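Local coordinates for 27kDa outer membrane protein (Silicibacter pomeroyi, PDB 3GYK) that probably acts as a thiol-disulfide oxidoreductase, this chain being the DsbA-like thioredoxin part of a longer protein, at residues A[14-19]-A[53-58]; A[32-37]-A[144-149]; A[59-64]-A[132-137]; A[71-76]-A[125-130]; A[38-43]-A[156-161]. All coordinates share one frame; numbering follows the deposited sequence.

How the contacts relate
The five contacts tie together one DsbA-like thioredoxin domain. Contact 1 pairs an outermost strand, 16-18, with strand 54-60, and contact 3 continues along that same strand to helix 124-140. Contact 4 joins this helix to helix 66-77, its centre about 10 Å from that of contact 3. Contact 2 brings the CxxC helix start against the turn before strand 147-150; contact 5 lies one step down the same helix 35-50, the two centres about 8 Å apart. Contacts 3 and 4 are nested along the chain inside the loops closed by contacts 2 and 5; the long helical excursion after strand 54-60 leads back to the sheet at strand 147-150, next to the probable redox site.

Contact 1 of 5, residues A[14-19]-A[53-58]; sequences APVLGN and NVRLVY
One face of the Y58 ring is covered by L17, whose CD1 stands 4.3 Å from the ring centroid in a CH-pi contact. The other methyl, CD2, lies beside Y58 CE2 at 3.9 Å, so the branched end of L17 crosses the tyrosine at about a right angle. L17 gets there with CG anti to its carbonyl carbon (chi1 -73°), and a forked apolar side chain suits a broad aromatic face. Around the same ring, F30 packs edge-to-face and H88 meets it obliquely. The R55 guanidinium is approached at a slant by V16 CG2, while its nitrogens bond to T25 and to the carbonyl of F9.

Between these two sets of side chains runs an antiparallel ladder, with L17, L56 and Y58 on one face and V16, V57 and R55 on the other. L17 and L56 form the hydrogen-bonded pair: L17 N reaches L56 O at 2.7 Å, almost straight (179°), and L56 N returns a bond to L17 O at 2.9 Å. Y58 N to P15 O and N19 N to V54 O extend the ladder in both directions. P15 has no N-H to offer, but its carbonyl suffices here. G18 has a positive phi, and a CB on it would clash with V54 O. Y58 O is buried without a polar partner, with A14 CB 3.7 Å away.

Strand 16-18 adds a short antiparallel edge to the mixed sheet of the thioredoxin-like domain. Strand 54-60 is flanked on its far side by strand 24-30, while helix 84-92 touches P15, L17 and Y58, and helix 35-50 touches V54 and L56.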
# COMPACT_ATOMS: atom_id res chain seq x y z
N ALA A 14 -1.10 -2.31 9.47
CA ALA A 14 -0.72 -2.22 8.05
C ALA A 14 -1.47 -3.30 7.27
O ALA A 14 -1.38 -4.49 7.63
CB ALA A 14 0.82 -2.41 7.88
N PRO A 15 -2.21 -2.92 6.22
CA PRO A 15 -2.94 -3.96 5.49
C PRO A 15 -2.05 -5.07 4.94
O PRO A 15 -0.94 -4.83 4.49
CB PRO A 15 -3.59 -3.20 4.33
CG PRO A 15 -3.72 -1.78 4.84
CD PRO A 15 -2.50 -1.56 5.71
N VAL A 16 -2.59 -6.29 4.95
CA VAL A 16 -1.92 -7.44 4.39
C VAL A 16 -2.76 -7.98 3.23
O VAL A 16 -3.95 -8.28 3.40
CB VAL A 16 -1.75 -8.55 5.46
CG1 VAL A 16 -1.22 -9.85 4.83
CG2 VAL A 16 -0.81 -8.06 6.59
N LEU A 17 -2.13 -8.10 2.07
CA LEU A 17 -2.74 -8.72 0.89
C LEU A 17 -1.93 -9.94 0.49
O LEU A 17 -0.94 -10.25 1.12
CB LEU A 17 -2.80 -7.71 -0.27
CG LEU A 17 -3.85 -6.61 -0.13
CD1 LEU A 17 -3.43 -5.57 0.90
CD2 LEU A 17 -4.00 -5.93 -1.50
N GLY A 18 -2.37 -10.65 -0.56
CA GLY A 18 -1.63 -11.83 -1.01
C GLY A 18 -1.84 -12.93 0.01
O GLY A 18 -2.92 -13.03 0.62
N ASN A 19 -0.83 -13.76 0.24
CA ASN A 19 -0.99 -14.90 1.13
C ASN A 19 -0.53 -14.45 2.52
O ASN A 19 0.65 -14.13 2.70
CB ASN A 19 -0.12 -16.07 0.62
CG ASN A 19 -0.35 -17.35 1.38
OD1 ASN A 19 -0.70 -17.34 2.57
ND2 ASN A 19 -0.20 -18.48 0.70
N ASN A 53 2.69 -17.52 -2.91
CA ASN A 53 3.43 -17.62 -1.65
C ASN A 53 4.07 -16.28 -1.27
O ASN A 53 5.06 -16.22 -0.53
CB ASN A 53 4.46 -18.76 -1.73
CG ASN A 53 4.87 -19.30 -0.36
OD1 ASN A 53 4.14 -19.17 0.63
ND2 ASN A 53 6.02 -19.96 -0.31
N VAL A 54 3.50 -15.19 -1.80
CA VAL A 54 3.98 -13.82 -1.52
C VAL A 54 2.94 -13.14 -0.64
O VAL A 54 1.73 -13.16 -0.93
CB VAL A 54 4.19 -13.01 -2.82
CG1 VAL A 54 4.36 -11.50 -2.53
CG2 VAL A 54 5.43 -13.53 -3.60
N ARG A 55 3.41 -12.59 0.46
CA ARG A 55 2.64 -11.78 1.35
C ARG A 55 2.92 -10.31 1.02
O ARG A 55 4.09 -9.94 0.89
CB ARG A 55 3.19 -12.02 2.73
CG ARG A 55 2.47 -11.39 3.85
CD ARG A 55 2.99 -12.21 5.05
NE ARG A 55 2.41 -11.68 6.25
CZ ARG A 55 2.92 -10.66 6.93
NH1 ARG A 55 4.07 -10.11 6.53
NH2 ARG A 55 2.29 -10.23 8.01
N LEU A 56 1.89 -9.49 0.92
CA LEU A 56 2.07 -8.10 0.48
C LEU A 56 1.57 -7.12 1.54
O LEU A 56 0.38 -7.13 1.88
CB LEU A 56 1.30 -7.88 -0.81
CG LEU A 56 1.24 -6.46 -1.36
CD1 LEU A 56 2.61 -6.09 -1.87
CD2 LEU A 56 0.24 -6.44 -2.48
N VAL A 57 2.47 -6.29 2.07
CA VAL A 57 2.17 -5.38 3.20
C VAL A 57 2.14 -3.96 2.62
O VAL A 57 3.05 -3.55 1.89
CB VAL A 57 3.21 -5.50 4.36
CG1 VAL A 57 3.08 -4.31 5.35
CG2 VAL A 57 3.03 -6.84 5.10
N TYR A 58 1.10 -3.20 2.97
CA TYR A 58 0.97 -1.85 2.43
C TYR A 58 1.27 -0.76 3.45
O TYR A 58 0.74 -0.78 4.58
CB TYR A 58 -0.45 -1.66 1.89
CG TYR A 58 -0.67 -2.18 0.49
CD1 TYR A 58 0.37 -2.71 -0.27
CD2 TYR A 58 -1.91 -2.07 -0.09
CE1 TYR A 58 0.16 -3.12 -1.60
CE2 TYR A 58 -2.14 -2.49 -1.40
CZ TYR A 58 -1.10 -3.00 -2.15
OH TYR A 58 -1.34 -3.42 -3.44

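Contact 2 of 5, residues A[32-37]-A[144-149]; sequences YNCPYC and GTPSFV
C34 SG and T145 provide the polar approach: the sulfur is 3.2 Å from T145 O and 3.3 Å from T145 OG1. T145 turns its hydroxyl toward the cysteine by placing OG1 between its backbone N and carbonyl carbon (chi1 56°). The same sulfur caps the helix start, accepting from C37 N at 3.4 Å, a bond possible because C34 occupies the N-cap with SG anti to its own backbone N. With an alanine at C34, C37 N would probably lose its capping acceptor and C37 SG its thiol partner, and a gap would open in front of T145.

C34 and C37 frame a CxxC sequence at the start of helix 35-50, and T145-P146 is a cis peptide preceding strand 147-150. Such a pairing of CxxC with a cis-proline turn is characteristic of thioredoxin-fold oxidoreductases, and consistent with a redox site here. The two sulfurs, C34 SG and C37 SG, are 3.3 Å apart and not joined as a disulfide.

Apolar packing is centred on P146. Its CD meets Y36 CB at 3.5 Å, whereas the Y36 ring leads away from the turn to meet F158. C37 SG lies 3.7 Å from P146 CB, and also near T145 CB. The rigid cis-proline thereby presents ring carbons and the T145 carbonyl to the cysteine pair together. Within the turn, S147 OG donates to G144 O at 2.9 Å.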
# COMPACT_ATOMS: atom_id res chain seq x y z
N TYR A 32 -1.62 7.67 -3.87
CA TYR A 32 -2.63 7.47 -4.93
C TYR A 32 -2.52 8.43 -6.11
O TYR A 32 -3.12 8.17 -7.14
CB TYR A 32 -4.08 7.44 -4.38
CG TYR A 32 -4.32 6.23 -3.51
CD1 TYR A 32 -4.48 4.96 -4.09
CD2 TYR A 32 -4.37 6.35 -2.12
CE1 TYR A 32 -4.66 3.81 -3.29
CE2 TYR A 32 -4.56 5.20 -1.30
CZ TYR A 32 -4.71 3.95 -1.89
OH TYR A 32 -4.87 2.85 -1.07
N ASN A 33 -1.72 9.49 -5.98
CA ASN A 33 -1.50 10.42 -7.07
C ASN A 33 -0.13 10.30 -7.73
O ASN A 33 0.23 11.10 -8.62
CB ASN A 33 -1.73 11.84 -6.57
CG ASN A 33 -3.23 12.17 -6.46
OD1 ASN A 33 -3.97 11.95 -7.41
ND2 ASN A 33 -3.66 12.69 -5.31
N CYS A 34 0.61 9.28 -7.33
CA CYS A 34 1.94 9.05 -7.88
C CYS A 34 1.86 8.25 -9.19
O CYS A 34 1.38 7.09 -9.20
CB CYS A 34 2.78 8.36 -6.81
SG CYS A 34 4.37 7.73 -7.44
N PRO A 35 2.33 8.83 -10.30
CA PRO A 35 2.22 8.17 -11.61
C PRO A 35 2.91 6.81 -11.63
O PRO A 35 2.40 5.84 -12.23
CB PRO A 35 2.94 9.13 -12.56
CG PRO A 35 2.82 10.46 -11.91
CD PRO A 35 2.84 10.22 -10.43
N TYR A 36 4.09 6.71 -11.00
CA TYR A 36 4.74 5.41 -10.98
C TYR A 36 4.07 4.40 -10.06
O TYR A 36 4.18 3.22 -10.32
CB TYR A 36 6.24 5.54 -10.65
CG TYR A 36 7.15 5.77 -11.85
CD1 TYR A 36 7.86 6.96 -11.99
CD2 TYR A 36 7.36 4.76 -12.79
CE1 TYR A 36 8.71 7.15 -13.06
CE2 TYR A 36 8.22 4.94 -13.85
CZ TYR A 36 8.90 6.13 -13.98
OH TYR A 36 9.75 6.30 -15.05
N CYS A 37 3.41 4.85 -8.99
CA CYS A 37 2.56 3.94 -8.19
C CYS A 37 1.41 3.39 -9.01
O CYS A 37 1.07 2.19 -8.93
CB CYS A 37 2.02 4.65 -6.95
SG CYS A 37 3.35 5.04 -5.77
N GLY A 144 10.85 8.90 -1.95
CA GLY A 144 9.53 9.10 -2.57
C GLY A 144 8.92 7.76 -2.91
O GLY A 144 9.43 6.69 -2.50
N THR A 145 7.83 7.81 -3.67
CA THR A 145 7.05 6.60 -3.98
C THR A 145 7.09 6.32 -5.48
O THR A 145 7.28 7.26 -6.26
CB THR A 145 5.57 6.79 -3.57
OG1 THR A 145 5.06 7.96 -4.23
CG2 THR A 145 5.46 7.02 -2.08
N PRO A 146 6.95 5.04 -5.91
CA PRO A 146 6.86 3.83 -5.07
C PRO A 146 8.22 3.42 -4.53
O PRO A 146 9.25 3.65 -5.21
CB PRO A 146 6.30 2.76 -6.05
CG PRO A 146 6.78 3.20 -7.39
CD PRO A 146 6.89 4.73 -7.35
N SER A 147 8.25 2.88 -3.31
CA SER A 147 9.45 2.18 -2.81
C SER A 147 9.02 0.83 -2.23
O SER A 147 7.94 0.71 -1.65
CB SER A 147 10.19 2.99 -1.74
OG SER A 147 10.78 4.18 -2.27
N PHE A 148 9.89 -0.17 -2.37
CA PHE A 148 9.55 -1.52 -1.94
C PHE A 148 10.60 -2.09 -0.98
O PHE A 148 11.78 -1.75 -1.03
CB PHE A 148 9.47 -2.47 -3.15
CG PHE A 148 8.37 -2.12 -4.12
CD1 PHE A 148 7.10 -2.68 -3.98
CD2 PHE A 148 8.62 -1.28 -5.20
CE1 PHE A 148 6.06 -2.38 -4.91
CE2 PHE A 148 7.60 -0.96 -6.12
CZ PHE A 148 6.31 -1.52 -5.96
N VAL A 149 10.14 -3.00 -0.13
CA VAL A 149 11.04 -3.88 0.63
C VAL A 149 10.66 -5.27 0.18
O VAL A 149 9.47 -5.59 0.06
CB VAL A 149 10.75 -3.79 2.17
CG1 VAL A 149 11.67 -4.74 2.95
CG2 VAL A 149 10.92 -2.35 2.68

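Contact 3 of 5, residues A[59-64]-A[132-137]; sequences REWPIL and QSMALA
Where strand 54-60 gives way to a loop, the chain passes close to helix 132-137, the CA atoms of W61 and S133 lying 5.6 Å apart. S133 OG is the polar link. It accepts from R59 NE at 3.0 Å, lying exactly in the plane of the guanidinium, and a weak second bond comes from R59 NH2. In turn it donates to E60 O at 2.8 Å, reaching that carbonyl from above its plane, 54° out of it. A small hydroxyl suits this spot, since it can both receive and give hydrogen bonds so close to the backbone.

R59 curls toward the serine through bends at chi2 and chi3. L136 CD1 covers one face of its guanidinium, and Q132 CB touches NH2 at 3.5 Å. NH1 forms a salt bridge to D11, so the charge of this buried arginine is balanced by D11, while S133 takes up its NE.

The W61 indole is sandwiched. A137 CB sits over the six-membered ring, 3.4 Å from its centroid, and I63 CG2 lies over the opposite face. Alanine fits because a longer side chain would probably hold the helix farther from the indole. At the indole edge, CG of selenomethionine M134 rests 3.7 Å from W61 NE1.

W61 also packs on T145, next to the cis-proline turn. A long helix that carries the chain from an all-helical insertion back to the sheet is characteristic of DsbA-like thioredoxin domains, and helix 124-140, which leads on to strand 147-150, probably has that part here.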
# COMPACT_ATOMS: atom_id res chain seq x y z
N ARG A 59 2.09 0.21 3.03
CA ARG A 59 2.30 1.43 3.80
C ARG A 59 1.74 2.59 2.97
O ARG A 59 2.29 2.98 1.91
CB ARG A 59 3.81 1.70 4.04
CG ARG A 59 4.57 0.66 4.90
CD ARG A 59 3.88 0.29 6.24
NE ARG A 59 3.36 1.42 7.00
CZ ARG A 59 2.98 1.32 8.27
NH1 ARG A 59 3.13 0.14 8.92
NH2 ARG A 59 2.40 2.36 8.89
N GLU A 60 0.64 3.15 3.45
CA GLU A 60 0.08 4.36 2.85
C GLU A 60 1.00 5.48 3.24
O GLU A 60 1.16 5.77 4.44
CB GLU A 60 -1.33 4.59 3.40
CG GLU A 60 -2.30 3.48 3.06
CD GLU A 60 -3.09 3.79 1.76
OE1 GLU A 60 -2.92 4.90 1.21
OE2 GLU A 60 -3.89 2.93 1.32
N TRP A 61 1.61 6.12 2.24
CA TRP A 61 2.58 7.19 2.48
C TRP A 61 2.21 8.39 1.61
O TRP A 61 2.82 8.63 0.55
CB TRP A 61 4.01 6.70 2.20
CG TRP A 61 5.07 7.67 2.62
CD1 TRP A 61 4.98 8.61 3.62
CD2 TRP A 61 6.37 7.81 2.04
NE1 TRP A 61 6.15 9.33 3.69
CE2 TRP A 61 7.02 8.86 2.74
CE3 TRP A 61 7.07 7.15 1.01
CZ2 TRP A 61 8.32 9.29 2.43
CZ3 TRP A 61 8.37 7.59 0.70
CH2 TRP A 61 8.97 8.63 1.40
N PRO A 62 1.14 9.10 2.01
CA PRO A 62 0.68 10.25 1.22
C PRO A 62 1.67 11.43 1.33
O PRO A 62 1.90 11.96 2.42
CB PRO A 62 -0.68 10.58 1.84
CG PRO A 62 -0.54 10.11 3.31
CD PRO A 62 0.21 8.79 3.13
N ILE A 63 2.28 11.78 0.20
CA ILE A 63 3.34 12.81 0.16
C ILE A 63 3.13 13.84 -0.94
O ILE A 63 3.88 14.80 -1.02
CB ILE A 63 4.76 12.16 0.06
CG1 ILE A 63 4.88 11.26 -1.18
CG2 ILE A 63 5.09 11.37 1.37
CD1 ILE A 63 6.31 10.70 -1.46
N LEU A 64 2.10 13.66 -1.77
CA LEU A 64 1.90 14.53 -2.93
C LEU A 64 0.73 15.48 -2.73
O LEU A 64 0.20 16.03 -3.69
CB LEU A 64 1.71 13.69 -4.22
CG LEU A 64 2.89 12.79 -4.59
CD1 LEU A 64 2.60 12.05 -5.87
CD2 LEU A 64 4.18 13.62 -4.75
N GLN A 132 3.49 6.44 11.00
CA GLN A 132 4.48 5.35 11.00
C GLN A 132 5.03 5.11 9.59
O GLN A 132 6.21 4.77 9.45
CB GLN A 132 3.86 4.07 11.60
CG GLN A 132 4.75 2.82 11.57
CD GLN A 132 6.01 2.93 12.41
OE1 GLN A 132 6.36 3.98 12.95
NE2 GLN A 132 6.71 1.78 12.57
N SER A 133 4.21 5.27 8.55
CA SER A 133 4.75 5.16 7.19
C SER A 133 5.85 6.20 6.96
O SER A 133 6.91 5.86 6.41
CB SER A 133 3.67 5.31 6.13
OG SER A 133 2.71 4.26 6.20
N MSE A 134 5.61 7.44 7.40
CA MSE A 134 6.65 8.48 7.28
C MSE A 134 7.93 8.07 8.02
O MSE A 134 9.03 8.27 7.51
CB MSE A 134 6.15 9.85 7.80
CG MSE A 134 4.89 10.23 7.05
SE MSE A 134 3.93 11.76 7.75
CE MSE A 134 2.90 11.99 6.07
N ALA A 135 7.78 7.54 9.24
CA ALA A 135 8.93 7.17 10.03
C ALA A 135 9.69 6.01 9.38
O ALA A 135 10.92 6.05 9.29
CB ALA A 135 8.53 6.82 11.49
N LEU A 136 8.96 5.01 8.90
CA LEU A 136 9.63 3.84 8.28
C LEU A 136 10.34 4.29 7.00
O LEU A 136 11.47 3.85 6.73
CB LEU A 136 8.63 2.73 7.96
CG LEU A 136 8.12 1.96 9.20
CD1 LEU A 136 6.93 1.11 8.80
CD2 LEU A 136 9.22 1.08 9.84
N ALA A 137 9.68 5.15 6.22
CA ALA A 137 10.31 5.64 4.98
C ALA A 137 11.63 6.33 5.31
O ALA A 137 12.64 6.08 4.63
CB ALA A 137 9.36 6.59 4.20

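Contact 4 of 5, residues A[71-76]-A[125-130]; sequences AARAAL and EVTAHI
Helices 71-76 and 125-130 pass with their axes 9.8 Å apart at closest approach and their directions 122° apart, their CA atoms nearest at L76 and V126 (6.1 Å). L76 is the main apolar wedge. Its CD2 stands over the centre of the H129 imidazole, 3.9 Å from the ring centroid, in a CH-pi contact, while CD1 lies 3.7 Å from H129 CD2 and reaches on to I130 CG1. L76 CB packs on V126 CG2. Leucine suits the place because its two methyls serve the ring and the isoleucine at once.

The polar end belongs to R73, which is modelled in two conformations. In the one described, the extended side chain lies alongside T127, and both terminal nitrogens bond to T127 OG1, NH2 at 3.0 Å and NH1 at 3.3 Å. The hydroxyl sits at the guanidinium edge, nearly in its plane. I130 CD1 touches R73 CG at 3.8 Å and lies more loosely over one face of the guanidinium. Its NE forms a salt bridge with D69, and NH1 also bonds to M121 O.

H129 is held at both nitrogens, ND1 bonding to N13 O and NE2 to E60 N, which probably puts the proton on ND1. A phenylalanine in its place would probably leave E60 N and N13 O without these partners.

The crossing joins the first helix after strand 54-60 to the long helix leading back to the sheet. Within this helical part of the DsbA-like domain, A72, A75 and L76 lean on E60 of strand 54-60. Helix 84-92 touches A74 and A75, and helix 100-109 packs on A71 and A74.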
# COMPACT_ATOMS: atom_id res chain seq x y z
N ALA A 71 -7.11 10.62 0.10
CA ALA A 71 -7.15 9.27 -0.43
C ALA A 71 -6.58 8.22 0.53
O ALA A 71 -7.20 7.16 0.75
CB ALA A 71 -6.40 9.24 -1.77
N ALA A 72 -5.40 8.49 1.10
CA ALA A 72 -4.80 7.58 2.08
C ALA A 72 -5.71 7.40 3.31
O ALA A 72 -5.92 6.26 3.76
CB ALA A 72 -3.42 8.05 2.49
N ARG A 73 -6.25 8.50 3.84
CA ARG A 73 -7.16 8.40 5.00
C ARG A 73 -8.40 7.58 4.65
O ARG A 73 -8.81 6.69 5.41
CB ARG A 73 -7.55 9.79 5.52
CG ARG A 73 -6.36 10.54 6.10
CD ARG A 73 -6.78 11.78 6.85
NE ARG A 73 -5.67 12.18 7.70
CZ ARG A 73 -5.53 11.80 8.96
NH1 ARG A 73 -6.45 11.04 9.54
NH2 ARG A 73 -4.47 12.20 9.66
N ALA A 74 -8.96 7.87 3.47
CA ALA A 74 -10.19 7.20 3.01
C ALA A 74 -9.94 5.70 2.86
O ALA A 74 -10.75 4.88 3.29
CB ALA A 74 -10.62 7.78 1.70
N ALA A 75 -8.81 5.35 2.24
CA ALA A 75 -8.48 3.96 2.04
C ALA A 75 -8.35 3.24 3.38
O ALA A 75 -8.96 2.18 3.58
CB ALA A 75 -7.16 3.82 1.19
N LEU A 76 -7.59 3.82 4.31
CA LEU A 76 -7.44 3.19 5.63
C LEU A 76 -8.78 3.08 6.33
O LEU A 76 -9.05 2.05 6.97
CB LEU A 76 -6.43 3.95 6.50
CG LEU A 76 -4.98 3.85 5.99
CD1 LEU A 76 -4.08 4.94 6.63
CD2 LEU A 76 -4.41 2.42 6.21
N GLU A 125 -6.25 5.73 14.71
CA GLU A 125 -5.45 4.66 14.07
C GLU A 125 -5.04 5.03 12.62
O GLU A 125 -4.01 4.57 12.12
CB GLU A 125 -6.15 3.28 14.11
CG GLU A 125 -7.38 3.21 13.23
CD GLU A 125 -8.07 1.84 13.24
OE1 GLU A 125 -7.41 0.81 13.49
OE2 GLU A 125 -9.30 1.81 12.99
N VAL A 126 -5.84 5.87 11.95
CA VAL A 126 -5.54 6.27 10.58
C VAL A 126 -4.30 7.19 10.60
O VAL A 126 -3.30 6.96 9.87
CB VAL A 126 -6.79 6.98 9.91
CG1 VAL A 126 -6.40 7.63 8.58
CG2 VAL A 126 -7.91 5.96 9.68
N THR A 127 -4.37 8.20 11.46
CA THR A 127 -3.23 9.07 11.72
C THR A 127 -1.97 8.28 12.12
O THR A 127 -0.88 8.54 11.59
CB THR A 127 -3.58 10.09 12.77
OG1 THR A 127 -4.68 10.88 12.29
CG2 THR A 127 -2.38 10.99 13.07
N ALA A 128 -2.14 7.31 13.03
CA ALA A 128 -1.03 6.49 13.51
C ALA A 128 -0.38 5.73 12.35
O ALA A 128 0.87 5.66 12.28
CB ALA A 128 -1.45 5.52 14.66
N HIS A 129 -1.18 5.17 11.44
CA HIS A 129 -0.59 4.45 10.28
C HIS A 129 0.26 5.40 9.43
O HIS A 129 1.41 5.12 9.10
CB HIS A 129 -1.66 3.81 9.41
CG HIS A 129 -1.11 3.17 8.17
ND1 HIS A 129 -0.94 1.80 8.06
CD2 HIS A 129 -0.64 3.70 7.01
CE1 HIS A 129 -0.42 1.52 6.87
NE2 HIS A 129 -0.21 2.66 6.22
N ILE A 130 -0.32 6.53 9.06
CA ILE A 130 0.40 7.44 8.14
C ILE A 130 1.67 7.97 8.79
O ILE A 130 2.72 8.05 8.12
CB ILE A 130 -0.54 8.58 7.67
CG1 ILE A 130 -1.67 8.00 6.80
CG2 ILE A 130 0.25 9.62 6.87
CD1 ILE A 130 -2.89 8.96 6.59
O HOH W 1 -9.00 2.29 10.05

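Contact 5 of 5, residues A[38-43]-A[156-161]. With SO4 (sulfate ion), chain F.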
# COMPACT_ATOMS: atom_id res chain seq x y z
N ARG A 38 0.77 4.25 -9.79
CA ARG A 38 -0.33 3.80 -10.62
C ARG A 38 0.15 2.75 -11.64
O ARG A 38 -0.55 1.76 -11.93
CB ARG A 38 -1.04 4.98 -11.28
CG ARG A 38 -1.76 5.87 -10.29
CD ARG A 38 -2.59 6.97 -10.99
NE ARG A 38 -3.37 7.69 -10.00
CZ ARG A 38 -4.36 8.53 -10.28
NH1 ARG A 38 -4.70 8.75 -11.54
NH2 ARG A 38 -5.01 9.14 -9.29
N ARG A 39 1.35 2.97 -12.19
CA ARG A 39 2.01 2.04 -13.09
C ARG A 39 2.40 0.72 -12.39
O ARG A 39 2.31 -0.36 -13.00
CB ARG A 39 3.26 2.70 -13.69
CG ARG A 39 3.82 1.95 -14.87
CD ARG A 39 4.92 2.73 -15.58
NE ARG A 39 5.79 1.81 -16.30
CZ ARG A 39 6.92 2.16 -16.92
NH1 ARG A 39 7.29 3.44 -16.93
NH2 ARG A 39 7.66 1.24 -17.53
N ALA A 40 2.83 0.81 -11.14
CA ALA A 40 3.25 -0.37 -10.37
C ALA A 40 2.06 -1.27 -10.02
O ALA A 40 2.25 -2.45 -9.78
CB ALA A 40 3.99 0.05 -9.08
N MSE A 41 0.84 -0.73 -10.00
CA MSE A 41 -0.33 -1.54 -9.59
C MSE A 41 -0.45 -2.84 -10.37
O MSE A 41 -0.58 -3.91 -9.77
CB MSE A 41 -1.64 -0.73 -9.70
CG MSE A 41 -2.85 -1.58 -9.41
SE MSE A 41 -4.47 -0.64 -9.81
CE MSE A 41 -4.64 -1.10 -11.67
N ALA A 42 -0.38 -2.77 -11.70
CA ALA A 42 -0.49 -3.98 -12.51
C ALA A 42 0.68 -4.96 -12.30
O ALA A 42 0.47 -6.18 -12.44
CB ALA A 42 -0.67 -3.65 -14.00
N GLU A 43 1.87 -4.44 -11.98
CA GLU A 43 3.06 -5.25 -11.72
C GLU A 43 2.92 -6.02 -10.41
O GLU A 43 3.19 -7.23 -10.38
CB GLU A 43 4.32 -4.36 -11.65
CG GLU A 43 4.47 -3.46 -12.89
CD GLU A 43 4.40 -4.23 -14.21
OE1 GLU A 43 5.00 -5.32 -14.34
OE2 GLU A 43 3.73 -3.74 -15.15
N PRO A 156 14.17 0.68 -3.71
CA PRO A 156 13.53 2.01 -3.60
C PRO A 156 13.24 2.61 -4.98
O PRO A 156 13.89 3.58 -5.41
CB PRO A 156 14.59 2.83 -2.87
CG PRO A 156 15.91 2.22 -3.35
CD PRO A 156 15.62 0.73 -3.44
N GLY A 157 12.27 2.03 -5.67
CA GLY A 157 11.89 2.62 -6.96
C GLY A 157 10.85 1.77 -7.66
O GLY A 157 10.49 0.69 -7.18
N PHE A 158 10.41 2.26 -8.82
CA PHE A 158 9.51 1.49 -9.66
C PHE A 158 10.23 0.22 -10.15
O PHE A 158 11.39 0.26 -10.52
CB PHE A 158 9.06 2.31 -10.88
CG PHE A 158 8.27 1.48 -11.87
CD1 PHE A 158 6.93 1.16 -11.62
CD2 PHE A 158 8.86 1.02 -13.04
CE1 PHE A 158 6.20 0.38 -12.52
CE2 PHE A 158 8.14 0.23 -13.95
CZ PHE A 158 6.81 -0.08 -13.69
N VAL A 159 9.51 -0.91 -10.13
CA VAL A 159 10.01 -2.17 -10.71
C VAL A 159 8.89 -2.89 -11.46
O VAL A 159 7.72 -2.80 -11.06
CB VAL A 159 10.62 -3.14 -9.66
CG1 VAL A 159 12.12 -2.81 -9.44
CG2 VAL A 159 9.83 -3.12 -8.33
N GLU A 160 9.27 -3.60 -12.52
CA GLU A 160 8.36 -4.48 -13.28
C GLU A 160 8.01 -5.70 -12.45
O GLU A 160 8.67 -6.00 -11.45
CB GLU A 160 9.04 -4.96 -14.57
CG GLU A 160 9.29 -3.89 -15.61
CD GLU A 160 9.97 -4.45 -16.84
OE1 GLU A 160 9.85 -5.67 -17.10
OE2 GLU A 160 10.63 -3.67 -17.55
N GLN A 161 7.00 -6.44 -12.88
CA GLN A 161 6.69 -7.72 -12.25
C GLN A 161 7.86 -8.71 -12.28
O GLN A 161 8.14 -9.34 -11.27
CB GLN A 161 5.48 -8.36 -12.89
CG GLN A 161 5.16 -9.76 -12.33
CD GLN A 161 4.03 -10.44 -13.10
OE1 GLN A 161 3.25 -9.77 -13.77
NE2 GLN A 161 3.95 -11.78 -13.02
S SO4 F . 5.43 6.98 -15.77
O1 SO4 F . 6.82 7.16 -16.17
O2 SO4 F . 4.69 8.23 -15.96
O3 SO4 F . 4.86 5.91 -16.59
O4 SO4 F . 5.34 6.62 -14.36
O HOH W 2 2.92 -7.38 -15.50
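E43 reaches from one helix to the start of another: its OE1 takes the N-H of Q161, the residue following the N-cap of helix 161-174, at 2.7 Å through its anti lone pair. In this DsbA-like thioredoxin fold, helix 35-50 opens with the CxxC sequence, and the loop 156-160 crosses one side of it. The bend of E43 at chi2 (-52°) brings the carboxylate back to that backbone. A negative group here would probably also be favoured by the positive end of the helix.

One turn earlier in helix 35-50, F158 packs against R39 and A40. Its ring is tilted 48° from the R39 guanidinium, and CE2 lies over one face of that group. R39 NE comes within 3.4 Å of F158 CZ. The extended arginine thus runs its CG, NE and CZ past the outer carbons of the ring, tilted rather than stacked flat, while small A40 lets the ring settle close, its CB 4.0 Å from F158 CD1. A sulfate, probably from the crystallisation liquor, receives a weak hydrogen bond from R39 NH1. Near E43, a water donates to E43 OE1 at 3.1 Å and to Q161 OE1 at 3.0 Å.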